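NeuRonal IgCAM-5 (Caenorhabditis elegans, PDB 6ON6) is a neuronal cell-surface receptor of the immunoglobulin superfamily whose first Ig domain forms homodimers, probably serving cell adhesion in neural wiring. Local coordinates at residues Phe40-Ser45 against Gly89-Gln94. Numbering follows the deposited sequence.
Sequences FVKADS and GNYSCQ. With NAG (2-acetamido-2-deoxy-beta-D-glucopyranose), chain C.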
loop_
_atom_site.group_PDB
_atom_site.type_symbol
_atom_site.label_atom_id
_atom_site.label_comp_id
_atom_site.label_asym_id
_atom_site.label_seq_id
_atom_site.Cartn_x
_atom_site.Cartn_y
_atom_site.Cartn_z
ATOM N N PHE A 40 2.341 3.531 5.145
ATOM C CA PHE A 40 1.236 3.157 6.026
ATOM C C PHE A 40 0.103 2.607 5.176
ATOM O O PHE A 40 -0.221 3.174 4.132
ATOM C CB PHE A 40 0.680 4.351 6.802
ATOM C CG PHE A 40 1.530 4.747 7.967
ATOM C CD1 PHE A 40 1.200 4.373 9.261
ATOM C CD2 PHE A 40 2.654 5.520 7.777
ATOM C CE1 PHE A 40 2.008 4.739 10.347
ATOM C CE2 PHE A 40 3.455 5.884 8.862
ATOM C CZ PHE A 40 3.084 5.533 10.137
ATOM N N VAL A 41 -0.486 1.500 5.614
ATOM C CA VAL A 41 -1.525 0.834 4.835
ATOM C C VAL A 41 -2.660 0.447 5.782
ATOM O O VAL A 41 -2.449 0.210 6.969
ATOM C CB VAL A 41 -0.899 -0.387 4.118
ATOM C CG1 VAL A 41 -1.891 -1.136 3.352
ATOM C CG2 VAL A 41 0.210 0.033 3.160
ATOM N N LYS A 42 -3.889 0.446 5.277
ATOM C CA LYS A 42 -5.021 -0.098 6.014
ATOM C C LYS A 42 -5.371 -1.450 5.418
ATOM O O LYS A 42 -5.565 -1.554 4.195
ATOM C CB LYS A 42 -6.259 0.797 5.898
ATOM C CG LYS A 42 -7.252 0.414 6.975
ATOM C CD LYS A 42 -8.604 0.930 6.733
ATOM C CE LYS A 42 -9.506 0.349 7.780
ATOM N NZ LYS A 42 -10.877 0.695 7.446
ATOM N N ALA A 43 -5.585 -2.441 6.278
ATOM C CA ALA A 43 -6.011 -3.756 5.813
ATOM C C ALA A 43 -7.501 -3.693 5.518
ATOM O O ALA A 43 -8.297 -3.255 6.356
ATOM C CB ALA A 43 -5.724 -4.843 6.847
ATOM N N ASP A 44 -7.871 -4.083 4.313
ATOM C CA ASP A 44 -9.241 -3.971 3.842
ATOM C C ASP A 44 -9.287 -4.740 2.538
ATOM O O ASP A 44 -8.252 -5.160 2.017
ATOM C CB ASP A 44 -9.638 -2.508 3.634
ATOM C CG ASP A 44 -10.557 -2.005 4.715
ATOM O OD1 ASP A 44 -11.265 -2.847 5.315
ATOM O OD2 ASP A 44 -10.587 -0.775 4.951
ATOM N N SER A 45 -10.485 -4.942 2.015
ATOM C CA SER A 45 -10.601 -5.619 0.725
ATOM C C SER A 45 -11.205 -4.647 -0.267
ATOM O O SER A 45 -12.425 -4.411 -0.234
ATOM C CB SER A 45 -11.458 -6.878 0.825
ATOM O OG SER A 45 -10.784 -7.884 1.551
ATOM N N GLY A 89 -10.464 -1.007 11.838
ATOM C CA GLY A 89 -9.662 -2.034 11.211
ATOM C C GLY A 89 -8.209 -1.924 11.594
ATOM O O GLY A 89 -7.858 -1.275 12.573
ATOM N N ASN A 90 -7.378 -2.539 10.770
ATOM C CA ASN A 90 -5.975 -2.732 11.123
ATOM C C ASN A 90 -5.085 -1.848 10.273
ATOM O O ASN A 90 -5.200 -1.830 9.046
ATOM C CB ASN A 90 -5.564 -4.184 10.929
ATOM C CG ASN A 90 -5.980 -5.039 12.068
ATOM O OD1 ASN A 90 -5.678 -4.739 13.225
ATOM N ND2 ASN A 90 -6.683 -6.117 11.773
ATOM N N TYR A 91 -4.229 -1.090 10.932
ATOM C CA TYR A 91 -3.349 -0.133 10.288
ATOM C C TYR A 91 -1.947 -0.654 10.470
ATOM O O TYR A 91 -1.566 -1.039 11.586
ATOM C CB TYR A 91 -3.477 1.255 10.936
ATOM C CG TYR A 91 -4.851 1.869 10.634
ATOM C CD1 TYR A 91 -5.974 1.435 11.324
ATOM C CD2 TYR A 91 -5.036 2.804 9.596
ATOM C CE1 TYR A 91 -7.266 1.957 11.027
ATOM C CE2 TYR A 91 -6.309 3.319 9.333
ATOM C CZ TYR A 91 -7.361 2.870 10.034
ATOM O OH TYR A 91 -8.573 3.416 9.694
ATOM N N SER A 92 -1.169 -0.647 9.407
ATOM C CA SER A 92 0.186 -1.149 9.531
ATOM C C SER A 92 1.187 -0.138 8.974
ATOM O O SER A 92 0.901 0.616 8.044
ATOM C CB SER A 92 0.247 -2.556 8.920
ATOM O OG SER A 92 0.216 -2.454 7.529
ATOM N N CYS A 93 2.376 -0.074 9.568
ATOM C CA CYS A 93 3.448 0.649 8.910
ATOM C C CYS A 93 4.429 -0.400 8.437
ATOM O O CYS A 93 4.653 -1.397 9.126
ATOM C CB CYS A 93 4.136 1.714 9.784
ATOM S SG CYS A 93 5.217 1.097 10.944
ATOM N N GLN A 94 4.951 -0.211 7.246
ATOM C CA GLN A 94 5.827 -1.206 6.656
ATOM C C GLN A 94 7.022 -0.528 6.011
ATOM O O GLN A 94 6.901 0.582 5.483
ATOM C CB GLN A 94 5.039 -2.131 5.747
ATOM C CG GLN A 94 4.519 -1.514 4.557
ATOM C CD GLN A 94 3.540 -2.455 3.836
ATOM O OE1 GLN A 94 2.488 -2.819 4.374
ATOM N NE2 GLN A 94 3.919 -2.900 2.661
HETATM C C1 NAG C . -7.069 -6.985 12.862
HETATM C C2 NAG C . -8.506 -7.489 12.703
HETATM C C3 NAG C . -8.848 -8.517 13.784
HETATM C C4 NAG C . -7.782 -9.601 13.877
HETATM C C5 NAG C . -6.401 -8.972 14.016
HETATM C C6 NAG C . -5.281 -9.988 13.997
HETATM C C7 NAG C . -10.393 -6.175 11.849
HETATM C C8 NAG C . -10.479 -7.193 10.749
HETATM N N2 NAG C . -9.434 -6.374 12.756
HETATM O O3 NAG C . -10.103 -9.111 13.466
HETATM O O4 NAG C . -8.039 -10.434 15.001
HETATM O O5 NAG C . -6.173 -8.090 12.911
HETATM O O6 NAG C . -4.043 -9.415 14.402
HETATM O O7 NAG C . -11.159 -5.217 11.915
#
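Lys42 lies across the ring of Tyr91, its extended chain crossing it obliquely. CB leaves the strand on the face shared with Phe40, Tyr91 and Cys93. CG, turned anti to the backbone N (chi1 -164°), comes over one face of the Tyr91 ring, 4.0 Å from its centroid, a CH-pi contact displaced toward the rim; the same Lys42 CG lies 3.7 Å from Asn90 O. The chain then carries CD past CZ and OH, and Lys42 CE lies 3.7 Å from Tyr91 OH. At the tip, Lys42 NZ forms a salt bridge to Asp44 OD2 at 2.9 Å and also donates to the carbonyl of Arg88; Tyr91 OH is hydrogen-bonded to Asp87 O. The backbones that carry these side chains, strands 38-42 and 89-95, run antiparallel in one sheet of the immunoglobulin sandwich, Val41 and Ser92 exchanging two backbone hydrogen bonds and Ala43 N donating to Asn90 O. A methionine in place of Lys42 would probably leave Asp44 without its charged mate and the Arg88 carbonyl without this donor. Further along, Cys93 CB sits over the Phe40 ring, 3.7 Å from Phe40 CE1, while its SG makes the disulfide to Cys28 that ties the two sheets. On the other face, Val41 packs on Pro47 and Ser92 on Pro46 of the second subunit, at the homodimer interface.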